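Local coordinates for protein p450 cytochrome, putative (Rippkaea orientalis, PDB 6Y01) that probably binds the molybdenum cofactor and acts as a carrier for it, with a Rossmann-type fold of the SLOG superfamily, at residues D[16-21]-D[40-45]; D[47-52]-D[60-65]; D[65-70]-D[88-93]. One frame throughout, in Å; residues are numbered along the deposited sequence.

Contact 1 (D[16-21]-D[40-45]); sequences PIIGVM and QLIALE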
ATOM      1  N   PRO D  16      14.611  19.434   6.348  1.00 27.05           N
ATOM      2  CA  PRO D  16      14.875  18.045   6.721  1.00 28.38           C
ATOM      3  C   PRO D  16      13.696  17.436   7.470  1.00 26.82           C
ATOM      4  O   PRO D  16      13.121  18.102   8.362  1.00 28.52           O
ATOM      5  CB  PRO D  16      16.108  18.130   7.621  1.00 30.35           C
ATOM      6  CG  PRO D  16      16.786  19.408   7.144  1.00 31.64           C
ATOM      7  CD  PRO D  16      15.649  20.344   6.823  1.00 30.58           C
ATOM      8  N   ILE D  17      13.352  16.195   7.135  1.00 27.27           N
ATOM      9  CA  ILE D  17      12.347  15.392   7.840  1.00 26.25           C
ATOM     10  C   ILE D  17      13.072  14.264   8.558  1.00 25.07           C
ATOM     11  O   ILE D  17      13.804  13.493   7.938  1.00 25.78           O
ATOM     12  CB  ILE D  17      11.299  14.765   6.933  1.00 31.59           C
ATOM     13  CG1 ILE D  17      10.463  15.802   6.242  1.00 33.85           C
ATOM     14  CG2 ILE D  17      10.414  13.834   7.747  1.00 33.10           C
ATOM     15  CD1 ILE D  17       9.324  15.182   5.394  1.00 38.98           C
ATOM     16  N   ILE D  18      12.945  14.230   9.875  1.00 23.92           N
ATOM     17  CA  ILE D  18      13.603  13.224  10.725  1.00 23.36           C
ATOM     18  C   ILE D  18      12.527  12.300  11.229  1.00 23.53           C
ATOM     19  O   ILE D  18      11.569  12.762  11.915  1.00 24.00           O
ATOM     20  CB  ILE D  18      14.362  13.869  11.883  1.00 24.47           C
ATOM     21  CG1 ILE D  18      15.286  14.987  11.395  1.00 27.07           C
ATOM     22  CG2 ILE D  18      15.120  12.821  12.663  1.00 26.18           C
ATOM     23  CD1 ILE D  18      16.243  14.645  10.324  1.00 28.23           C
ATOM     24  N   GLY D  19      12.638  11.010  10.878  1.00 23.33           N
ATOM     25  CA  GLY D  19      11.705  10.017  11.359  1.00 24.34           C
ATOM     26  C   GLY D  19      12.165   9.466  12.676  1.00 24.79           C
ATOM     27  O   GLY D  19      13.266   9.017  12.772  1.00 32.81           O
ATOM     28  N   VAL D  20      11.316   9.509  13.680  1.00 22.76           N
ATOM     29  CA  VAL D  20      11.612   8.929  14.996  1.00 23.61           C
ATOM     30  C   VAL D  20      10.679   7.757  15.192  1.00 23.98           C
ATOM     31  O   VAL D  20       9.457   7.937  15.247  1.00 24.59           O
ATOM     32  CB  VAL D  20      11.536   9.932  16.158  1.00 23.85           C
ATOM     33  CG1 VAL D  20      11.777   9.209  17.470  1.00 25.41           C
ATOM     34  CG2 VAL D  20      12.536  11.043  15.928  1.00 26.02           C
ATOM     35  N   MET D  21      11.271   6.569  15.273  1.00 24.93           N
ATOM     36  CA  MET D  21      10.570   5.309  15.442  1.00 25.33           C
ATOM     37  C   MET D  21      10.921   4.803  16.844  1.00 22.95           C
ATOM     38  O   MET D  21      12.006   5.066  17.362  1.00 27.03           O
ATOM     39  CB  MET D  21      11.060   4.252  14.384  1.00 28.61           C
ATOM     40  CG  MET D  21      11.013   4.706  12.947  1.00 37.03           C
ATOM     41  SD  MET D  21       9.313   4.974  12.238  1.00 42.67           S
ATOM     42  CE  MET D  21       9.408   6.715  11.832  1.00 41.88           C
ATOM     43  N   GLN D  40      12.134  17.728  20.918  1.00 27.41           N
ATOM     44  CA  GLN D  40      12.494  19.135  21.193  1.00 27.67           C
ATOM     45  C   GLN D  40      13.690  19.539  20.329  1.00 29.43           C
ATOM     46  O   GLN D  40      13.663  20.575  19.684  1.00 29.11           O
ATOM     47  CB  GLN D  40      12.850  19.343  22.674  1.00 28.63           C
ATOM     48  CG  GLN D  40      11.675  19.194  23.589  1.00 31.28           C
ATOM     49  CD  GLN D  40      12.061  19.339  25.037  1.00 36.49           C
ATOM     50  OE1 GLN D  40      12.174  20.467  25.512  1.00 40.84           O
ATOM     51  NE2 GLN D  40      12.200  18.197  25.719  1.00 39.19           N
ATOM     52  N   LEU D  41      14.750  18.715  20.299  1.00 28.14           N
ATOM     53  CA  LEU D  41      15.990  19.101  19.590  1.00 28.86           C
ATOM     54  C   LEU D  41      15.765  19.165  18.071  1.00 27.74           C
ATOM     55  O   LEU D  41      16.325  20.031  17.402  1.00 31.17           O
ATOM     56  CB  LEU D  41      17.131  18.136  19.924  1.00 31.44           C
ATOM     57  CG  LEU D  41      17.576  18.099  21.372  1.00 32.09           C
ATOM     58  CD1 LEU D  41      18.567  16.982  21.576  1.00 35.23           C
ATOM     59  CD2 LEU D  41      18.171  19.433  21.816  1.00 37.23           C
ATOM     60  N   ILE D  42      14.968  18.245  17.530  1.00 27.90           N
ATOM     61  CA  ILE D  42      14.645  18.277  16.085  1.00 28.43           C
ATOM     62  C   ILE D  42      13.916  19.595  15.766  1.00 27.28           C
ATOM     63  O   ILE D  42      14.250  20.306  14.826  1.00 28.47           O
ATOM     64  CB  ILE D  42      13.815  17.020  15.731  1.00 27.26           C
ATOM     65  CG1 ILE D  42      14.719  15.781  15.803  1.00 26.31           C
ATOM     66  CG2 ILE D  42      13.122  17.163  14.391  1.00 26.87           C
ATOM     67  CD1 ILE D  42      13.926  14.496  15.838  1.00 26.40           C
ATOM     68  N   ALA D  43      12.910  19.925  16.571  1.00 27.27           N
ATOM     69  CA  ALA D  43      12.136  21.155  16.352  1.00 28.51           C
ATOM     70  C   ALA D  43      13.038  22.385  16.516  1.00 28.63           C
ATOM     71  O   ALA D  43      12.870  23.331  15.738  1.00 30.24           O
ATOM     72  CB  ALA D  43      10.981  21.181  17.306  1.00 27.78           C
ATOM     73  N   LEU D  44      13.978  22.340  17.454  1.00 29.34           N
ATOM     74  CA  LEU D  44      14.800  23.561  17.697  1.00 31.17           C
ATOM     75  C   LEU D  44      15.752  23.800  16.516  1.00 31.73           C
ATOM     76  O   LEU D  44      16.187  24.931  16.311  1.00 35.07           O
ATOM     77  CB  LEU D  44      15.579  23.428  19.001  1.00 32.51           C
ATOM     78  CG  LEU D  44      14.708  23.555  20.254  1.00 34.79           C
ATOM     79  CD1 LEU D  44      15.483  23.110  21.480  1.00 39.89           C
ATOM     80  CD2 LEU D  44      14.166  24.983  20.435  1.00 36.58           C
ATOM     81  N   GLU D  45      16.044  22.776  15.728  1.00 31.80           N
ATOM     82  CA  GLU D  45      16.861  22.930  14.506  1.00 33.71           C
ATOM     83  C   GLU D  45      16.019  23.468  13.336  1.00 33.44           C
ATOM     84  O   GLU D  45      16.593  23.726  12.245  1.00 37.29           O
ATOM     85  CB  GLU D  45      17.475  21.582  14.107  1.00 32.06           C
ATOM     86  CG  GLU D  45      18.490  21.064  15.080  1.00 34.23           C
ATOM     87  CD  GLU D  45      19.720  21.943  15.219  1.00 37.81           C
ATOM     88  OE1 GLU D  45      20.068  22.690  14.248  1.00 37.15           O
ATOM     89  OE2 GLU D  45      20.324  21.916  16.313  1.00 40.06           O
TER

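Contact 2 (D[47-52]-D[60-65]); sequences WVLLTG and EHASQG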
ATOM      1  N   TRP D  47      13.748  21.538  11.958  1.00 28.38           N
ATOM      2  CA  TRP D  47      13.475  20.296  11.196  1.00 26.70           C
ATOM      3  C   TRP D  47      12.056  19.835  11.453  1.00 26.93           C
ATOM      4  O   TRP D  47      11.450  20.190  12.461  1.00 28.11           O
ATOM      5  CB  TRP D  47      14.491  19.238  11.572  1.00 27.97           C
ATOM      6  CG  TRP D  47      15.907  19.614  11.290  1.00 29.09           C
ATOM      7  CD1 TRP D  47      16.376  20.610  10.491  1.00 31.67           C
ATOM      8  CD2 TRP D  47      17.059  18.983  11.843  1.00 29.83           C
ATOM      9  NE1 TRP D  47      17.750  20.622  10.489  1.00 32.87           N
ATOM     10  CE2 TRP D  47      18.189  19.632  11.317  1.00 30.06           C
ATOM     11  CE3 TRP D  47      17.238  17.930  12.748  1.00 28.76           C
ATOM     12  CZ2 TRP D  47      19.483  19.299  11.686  1.00 31.89           C
ATOM     13  CZ3 TRP D  47      18.522  17.624  13.127  1.00 31.05           C
ATOM     14  CH2 TRP D  47      19.630  18.280  12.580  1.00 31.66           C
ATOM     15  N   VAL D  48      11.551  18.995  10.553  1.00 25.19           N
ATOM     16  CA  VAL D  48      10.216  18.418  10.680  1.00 23.75           C
ATOM     17  C   VAL D  48      10.349  17.052  11.341  1.00 22.74           C
ATOM     18  O   VAL D  48      11.271  16.263  10.941  1.00 25.14           O
ATOM     19  CB  VAL D  48       9.553  18.349   9.316  1.00 24.37           C
ATOM     20  CG1 VAL D  48       8.206  17.671   9.399  1.00 24.97           C
ATOM     21  CG2 VAL D  48       9.431  19.744   8.727  1.00 28.00           C
ATOM     22  N   LEU D  49       9.459  16.720  12.254  1.00 22.42           N
ATOM     23  CA  LEU D  49       9.421  15.398  12.887  1.00 22.95           C
ATOM     24  C   LEU D  49       8.364  14.573  12.211  1.00 22.86           C
ATOM     25  O   LEU D  49       7.243  15.010  12.037  1.00 23.50           O
ATOM     26  CB  LEU D  49       9.059  15.521  14.362  1.00 24.11           C
ATOM     27  CG  LEU D  49       8.846  14.183  15.071  1.00 23.97           C
ATOM     28  CD1 LEU D  49      10.134  13.461  15.239  1.00 25.75           C
ATOM     29  CD2 LEU D  49       8.218  14.405  16.421  1.00 24.91           C
ATOM     30  N   LEU D  50       8.768  13.347  11.824  1.00 21.96           N
ATOM     31  CA  LEU D  50       7.827  12.342  11.281  1.00 21.75           C
ATOM     32  C   LEU D  50       7.789  11.151  12.204  1.00 20.21           C
ATOM     33  O   LEU D  50       8.839  10.668  12.631  1.00 22.99           O
ATOM     34  CB  LEU D  50       8.218  11.947   9.846  1.00 22.44           C
ATOM     35  CG  LEU D  50       7.260  10.960   9.189  1.00 23.01           C
ATOM     36  CD1 LEU D  50       7.394  11.024   7.682  1.00 28.69           C
ATOM     37  CD2 LEU D  50       7.665   9.508   9.536  1.00 25.35           C
ATOM     38  N   THR D  51       6.600  10.690  12.527  1.00 20.78           N
ATOM     39  CA  THR D  51       6.425   9.423  13.269  1.00 20.46           C
ATOM     40  C   THR D  51       5.282   8.636  12.654  1.00 21.32           C
ATOM     41  O   THR D  51       4.566   9.126  11.773  1.00 21.10           O
ATOM     42  CB  THR D  51       6.084   9.698  14.748  1.00 23.63           C
ATOM     43  OG1 THR D  51       4.695  10.044  14.891  1.00 24.87           O
ATOM     44  CG2 THR D  51       7.000  10.688  15.461  1.00 23.54           C
ATOM     45  N   GLY D  52       5.110   7.423  13.147  1.00 21.82           N
ATOM     46  CA  GLY D  52       3.970   6.594  12.767  1.00 22.55           C
ATOM     47  C   GLY D  52       2.676   7.002  13.461  1.00 22.80           C
ATOM     48  O   GLY D  52       1.657   6.305  13.350  1.00 24.47           O
ATOM     49  N   GLU D  60       4.661   9.364  20.533  1.00 23.90           N
ATOM     50  CA  GLU D  60       3.900  10.431  21.217  1.00 23.94           C
ATOM     51  C   GLU D  60       4.822  11.307  22.013  1.00 23.15           C
ATOM     52  O   GLU D  60       4.616  12.580  22.001  1.00 24.49           O
ATOM     53  CB  GLU D  60       2.852   9.787  22.102  1.00 25.51           C
ATOM     54  CG  GLU D  60       2.027  10.782  22.863  1.00 25.80           C
ATOM     55  CD  GLU D  60       1.178  11.760  22.038  1.00 28.40           C
ATOM     56  OE1 GLU D  60       1.124  11.648  20.822  1.00 31.83           O
ATOM     57  OE2 GLU D  60       0.635  12.684  22.592  1.00 32.28           O
ATOM     58  N   HIS D  61       5.781  10.765  22.727  1.00 22.91           N
ATOM     59  CA  HIS D  61       6.721  11.629  23.494  1.00 24.17           C
ATOM     60  C   HIS D  61       7.563  12.500  22.551  1.00 24.29           C
ATOM     61  O   HIS D  61       7.778  13.690  22.824  1.00 25.30           O
ATOM     62  CB  HIS D  61       7.602  10.778  24.397  1.00 25.13           C
ATOM     63  CG  HIS D  61       6.993  10.308  25.642  1.00 24.99           C
ATOM     64  ND1 HIS D  61       5.912   9.471  25.714  1.00 28.18           N
ATOM     65  CD2 HIS D  61       7.322  10.609  26.925  1.00 24.85           C
ATOM     66  CE1 HIS D  61       5.571   9.287  26.987  1.00 27.09           C
ATOM     67  NE2 HIS D  61       6.465   9.929  27.731  1.00 29.16           N
ATOM     68  N   ALA D  62       8.028  11.933  21.413  1.00 24.28           N
ATOM     69  CA  ALA D  62       8.746  12.722  20.440  1.00 24.08           C
ATOM     70  C   ALA D  62       7.851  13.860  19.924  1.00 23.43           C
ATOM     71  O   ALA D  62       8.309  15.010  19.790  1.00 24.33           O
ATOM     72  CB  ALA D  62       9.226  11.830  19.308  1.00 25.16           C
ATOM     73  N   SER D  63       6.611  13.571  19.575  1.00 23.04           N
ATOM     74  CA  SER D  63       5.684  14.560  19.001  1.00 23.29           C
ATOM     75  C   SER D  63       5.432  15.653  20.038  1.00 23.83           C
ATOM     76  O   SER D  63       5.448  16.837  19.672  1.00 24.59           O
ATOM     77  CB  SER D  63       4.376  13.933  18.551  1.00 23.53           C
ATOM     78  OG  SER D  63       4.632  13.111  17.447  1.00 28.38           O
ATOM     79  N   GLN D  64       5.195  15.288  21.295  1.00 22.66           N
ATOM     80  CA  GLN D  64       4.985  16.302  22.346  1.00 23.37           C
ATOM     81  C   GLN D  64       6.260  17.133  22.507  1.00 24.56           C
ATOM     82  O   GLN D  64       6.163  18.341  22.777  1.00 25.71           O
ATOM     83  CB  GLN D  64       4.556  15.637  23.638  1.00 24.54           C
ATOM     84  CG  GLN D  64       3.125  15.106  23.596  1.00 24.49           C
ATOM     85  CD  GLN D  64       2.535  14.749  24.932  1.00 24.79           C
ATOM     86  OE1 GLN D  64       2.955  15.275  25.980  1.00 30.06           O
ATOM     87  NE2 GLN D  64       1.485  13.949  24.961  1.00 26.67           N
ATOM     88  N   GLY D  65       7.433  16.540  22.454  1.00 24.67           N
ATOM     89  CA  GLY D  65       8.702  17.275  22.525  1.00 25.52           C
ATOM     90  C   GLY D  65       8.820  18.318  21.435  1.00 25.59           C
ATOM     91  O   GLY D  65       9.166  19.477  21.684  1.00 26.78           O
TER
HETATM   92  O   HOH W   1       4.351  12.695  14.697  1.00 41.22           O

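Contact 3 (D[65-70]-D[88-93]); sequences GAKKAE and AVDIAI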
ATOM      1  N   GLY D  65       7.433  16.540  22.454  1.00 24.67           N
ATOM      2  CA  GLY D  65       8.702  17.275  22.525  1.00 25.52           C
ATOM      3  C   GLY D  65       8.820  18.318  21.435  1.00 25.59           C
ATOM      4  O   GLY D  65       9.166  19.477  21.684  1.00 26.78           O
ATOM      5  N   ALA D  66       8.519  17.912  20.207  1.00 26.20           N
ATOM      6  CA  ALA D  66       8.608  18.804  19.056  1.00 26.02           C
ATOM      7  C   ALA D  66       7.599  19.934  19.254  1.00 25.67           C
ATOM      8  O   ALA D  66       7.920  21.095  18.957  1.00 26.65           O
ATOM      9  CB  ALA D  66       8.384  18.057  17.733  1.00 25.85           C
ATOM     10  N   LYS D  67       6.383  19.612  19.691  1.00 25.61           N
ATOM     11  CA  LYS D  67       5.385  20.682  19.869  1.00 27.16           C
ATOM     12  C   LYS D  67       5.776  21.667  20.961  1.00 28.27           C
ATOM     13  O   LYS D  67       5.514  22.884  20.842  1.00 30.36           O
ATOM     14  CB  LYS D  67       4.007  20.099  20.157  1.00 29.07           C
ATOM     15  CG  LYS D  67       3.369  19.377  18.984  1.00 29.71           C
ATOM     16  CD  LYS D  67       3.517  20.118  17.669  1.00 31.71           C
ATOM     17  CE  LYS D  67       2.884  21.482  17.643  1.00 33.10           C
ATOM     18  NZ  LYS D  67       3.156  22.148  16.333  1.00 37.02           N
ATOM     19  N   LYS D  68       6.450  21.177  21.998  1.00 28.46           N
ATOM     20  CA  LYS D  68       6.907  22.050  23.097  1.00 32.88           C
ATOM     21  C   LYS D  68       7.847  23.098  22.517  1.00 29.96           C
ATOM     22  O   LYS D  68       7.846  24.240  22.976  1.00 34.69           O
ATOM     23  CB  LYS D  68       7.626  21.250  24.183  1.00 34.41           C
ATOM     24  CG  LYS D  68       8.118  22.081  25.352  1.00 40.10           C
ATOM     25  CD  LYS D  68       9.038  21.321  26.285  1.00 47.82           C
ATOM     26  N   ALA D  69       8.622  22.731  21.488  1.00 29.82           N
ATOM     27  CA  ALA D  69       9.581  23.629  20.822  1.00 31.29           C
ATOM     28  C   ALA D  69       9.021  24.220  19.525  1.00 29.97           C
ATOM     29  O   ALA D  69       9.798  24.752  18.723  1.00 34.03           O
ATOM     30  CB  ALA D  69      10.883  22.906  20.607  1.00 34.96           C
ATOM     31  N   GLU D  70       7.706  24.163  19.356  1.00 29.17           N
ATOM     32  CA  GLU D  70       6.952  24.817  18.267  1.00 31.00           C
ATOM     33  C   GLU D  70       7.355  24.258  16.892  1.00 28.77           C
ATOM     34  O   GLU D  70       7.247  24.958  15.897  1.00 33.04           O
ATOM     35  CB  GLU D  70       7.082  26.328  18.382  1.00 34.48           C
ATOM     36  CG  GLU D  70       6.577  26.858  19.721  1.00 41.51           C
ATOM     37  CD  GLU D  70       6.574  28.343  19.865  1.00 51.12           C
ATOM     38  OE1 GLU D  70       7.474  29.034  19.325  1.00 57.46           O
ATOM     39  OE2 GLU D  70       5.665  28.764  20.545  1.00 62.85           O
ATOM     40  N   ALA D  88      -0.752  16.117  19.530  1.00 25.63           N
ATOM     41  CA  ALA D  88       0.646  16.532  19.242  1.00 25.77           C
ATOM     42  C   ALA D  88       1.071  16.306  17.781  1.00 24.88           C
ATOM     43  O   ALA D  88       2.175  16.735  17.403  1.00 26.84           O
ATOM     44  CB  ALA D  88       1.595  15.841  20.143  1.00 31.09           C
ATOM     45  N   VAL D  89       0.156  15.764  16.975  1.00 23.68           N
ATOM     46  CA  VAL D  89       0.405  15.548  15.535  1.00 24.39           C
ATOM     47  C   VAL D  89      -0.267  16.661  14.768  1.00 24.24           C
ATOM     48  O   VAL D  89      -1.519  16.759  14.826  1.00 26.88           O
ATOM     49  CB  VAL D  89      -0.166  14.197  15.075  1.00 25.75           C
ATOM     50  CG1 VAL D  89      -0.091  14.071  13.515  1.00 26.33           C
ATOM     51  CG2 VAL D  89       0.516  13.041  15.811  1.00 28.55           C
ATOM     52  N   ASP D  90       0.482  17.463  14.033  1.00 22.89           N
ATOM     53  CA  ASP D  90      -0.106  18.605  13.263  1.00 24.43           C
ATOM     54  C   ASP D  90      -0.740  18.131  11.944  1.00 24.97           C
ATOM     55  O   ASP D  90      -1.807  18.618  11.562  1.00 26.58           O
ATOM     56  CB  ASP D  90       0.961  19.626  12.906  1.00 25.08           C
ATOM     57  CG  ASP D  90       1.557  20.322  14.102  1.00 28.74           C
ATOM     58  OD1 ASP D  90       0.796  20.615  15.060  1.00 31.34           O
ATOM     59  OD2 ASP D  90       2.794  20.516  14.138  1.00 29.21           O
ATOM     60  N   ILE D  91      -0.057  17.190  11.264  1.00 23.84           N
ATOM     61  CA  ILE D  91      -0.485  16.723   9.934  1.00 23.37           C
ATOM     62  C   ILE D  91      -0.658  15.205   9.999  1.00 21.12           C
ATOM     63  O   ILE D  91       0.318  14.507  10.205  1.00 24.06           O
ATOM     64  CB  ILE D  91       0.559  17.094   8.856  1.00 24.54           C
ATOM     65  CG1 ILE D  91       0.831  18.603   8.799  1.00 25.96           C
ATOM     66  CG2 ILE D  91       0.146  16.511   7.481  1.00 25.41           C
ATOM     67  CD1 ILE D  91      -0.354  19.411   8.416  1.00 29.24           C
ATOM     68  N   ALA D  92      -1.883  14.768   9.929  1.00 21.75           N
ATOM     69  CA  ALA D  92      -2.244  13.341   9.977  1.00 21.88           C
ATOM     70  C   ALA D  92      -2.395  12.816   8.553  1.00 22.57           C
ATOM     71  O   ALA D  92      -3.384  13.106   7.872  1.00 23.31           O
ATOM     72  CB  ALA D  92      -3.513  13.165  10.763  1.00 24.51           C
ATOM     73  N   ILE D  93      -1.412  12.006   8.140  1.00 21.34           N
ATOM     74  CA  ILE D  93      -1.500  11.310   6.843  1.00 21.34           C
ATOM     75  C   ILE D  93      -2.162   9.972   7.135  1.00 20.71           C
ATOM     76  O   ILE D  93      -1.587   9.150   7.840  1.00 23.27           O
ATOM     77  CB  ILE D  93      -0.111  11.139   6.226  1.00 22.10           C
ATOM     78  CG1 ILE D  93       0.632  12.451   6.092  1.00 23.19           C
ATOM     79  CG2 ILE D  93      -0.184  10.377   4.890  1.00 22.92           C
ATOM     80  CD1 ILE D  93      -0.057  13.474   5.255  1.00 23.93           C
TER

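Contact 1 (D[16-21]-D[40-45])
Ile42, near the end of helix 29-44, reaches down onto strand 17-21 and touches it in the gap between Ile18 and Val20, the two residues whose side chains rise from this face of the strand. The contact consists of methyl groups, with no hydrogen bond across it. Followed outward, Ile42 begins with CB held back from the strand, 5.0 Å from CB of Ile18. At this point the side chain forks. The CG2 branch of Ile42 turns down toward the start of the strand, staying 4.3 Å from Ile18 CG1. The longer branch leaves on the other arm: CG1 lies anti to the carbonyl carbon (chi1 -71°), and the next bond is close to extended (chi2 165°), which carries CD1 straight out to the sheet. That terminal methyl does the touching. Ile42 CD1 lies 3.7 Å from Val20 CG2 and 3.8 Å from Ile18 CG2, with Ile18 CB slightly farther at 4.0 Å, so that one methyl is cradled by two branched residues spaced two apart on the strand. These are the first strand and the return helix of the beta-alpha-beta unit 17-21, 29-44, 48-51 that opens the Rossmann fold of this chain, and Leu49 of its second strand also packs against Ile42. Each strand residue thus gives a single methyl, its CG2, to the Ile42 tip. Ile18 also packs on Ile169 of helix 162-176, and Val20 on Val58 and Ala62 of helix 58-68. Beneath the strand, Ile17 faces the other way and packs on Ile91 of the second subunit.

Contact 2 (D[47-52]-D[60-65])
Leu49 pushes one methyl, CD2, into the underside of helix 58-68, where it meets backbone and side chain together. The closest neighbour of Leu49 CD2 is the carbonyl oxygen of Ala62 at 3.4 Å, and CA of Ser63 follows at 3.6 Å. The Ala62 methyl joins from the same helix face, its CB 4.0 Å from Leu49 CD2. The leucine tip thus bears directly on the peptide between Ala62 and Ser63, a close fit consistent with the small residues at this place. Chi1 (174°) carries the fork of Leu49 toward the helix, and chi2 (71°) divides its methyls, CD2 to the helix and CD1 to Val20 of the adjoining strand.

Two residues farther along the strand the fit is looser and polar. Thr51 CG2 comes only within 3.9 Å of Ser63 OG, and the two hydroxyls, too far apart to bond directly, are bridged by a water. It sits 2.7 Å from Thr51 OG1 and 2.8 Å from Ser63 OG, closing the interval with polar contacts where Leu49 closes it with carbon. Each hydroxyl has a further mate: Thr51 OG1 bonds to the backbone N of Gly53 in the loop after the strand, Ser63 OG to the carbonyl of Met59 one helical turn back. On a flank turned from the strand, beside Ala88, exposed Gln64 gives a nearly straight bond from NE2 to Glu60 OE2, while Glu60 OE1 bonds to Ser86.

The short axes run nearly antiparallel, at 162° and 9.0 Å apart, as expected for a strand and the helix that returns over it: this is the beta-alpha half of 48-51, 58-68, 73-77, one of the beta-alpha-beta units of this Rossmann-type fold.

Contact 3 (D[65-70]-D[88-93])
Lys67 and Asp90 extend toward one another from opposite directions, the lysine from the last turn of helix 58-68 and the aspartate from just before strand 91-94, and meet as a salt bridge, the ammonium on the side between the two oxygens but nearer OD2. Lys67 NZ is 2.8 Å from Asp90 OD2 and approaches it by the syn lone pair, on the side of OD1. A second, weak bond runs from Lys67 NZ to Asp90 OD1 at 3.1 Å. Lys67 does not stretch out to do this. Its chain folds at chi2 (-44°) and chi3 (-61°) and straightens again at the final bond, which presses the aliphatic part onto the loop: Lys67 CG lies 3.3 Å from the carbonyl oxygen of Ala88, and also 4.1 Å from that residue's CB. The Gly71 carbonyl also accepts from NZ, close to where the helix ends in a Schellman motif with Glu70 at positive phi, and would probably help hold the charge in place. With an alanine here, Asp90 would probably lose this ammonium partner, and Gly71 O its donor, while the Ala88 carbonyl would lose its aliphatic cover. Thr73, from the neighbouring strand 73-77, bonds through OG1 to Ala88 O and Asp90 N. The contact therefore lies where helix 58-68 ends over strand 73-77 and the chain enters strand 91-94, one of the two outermost strands within this chain, whose Ile91 packs on Leu72 of the second subunit.

Contacts 1 and 2 are buried in the core, each centred about 8 Å from the centre of the chain, whereas contact 3 lies farther out, its centre about 13 Å from that point, and is partly exposed. The first two set successive helices onto neighbouring strands 17-21 and 48-51, whose backbones pair; Val20 and Leu49 touch between them. Contacts 2 and 3 use successive turns of helix 58-68 and share Gly65, while Ala88 also packs on Ser63. Chemistry follows place: methyls alone in contact 1, methyls plus one bridging water in contact 2, and a salt bridge with aliphatic cover in contact 3, toward the edge of the sheet.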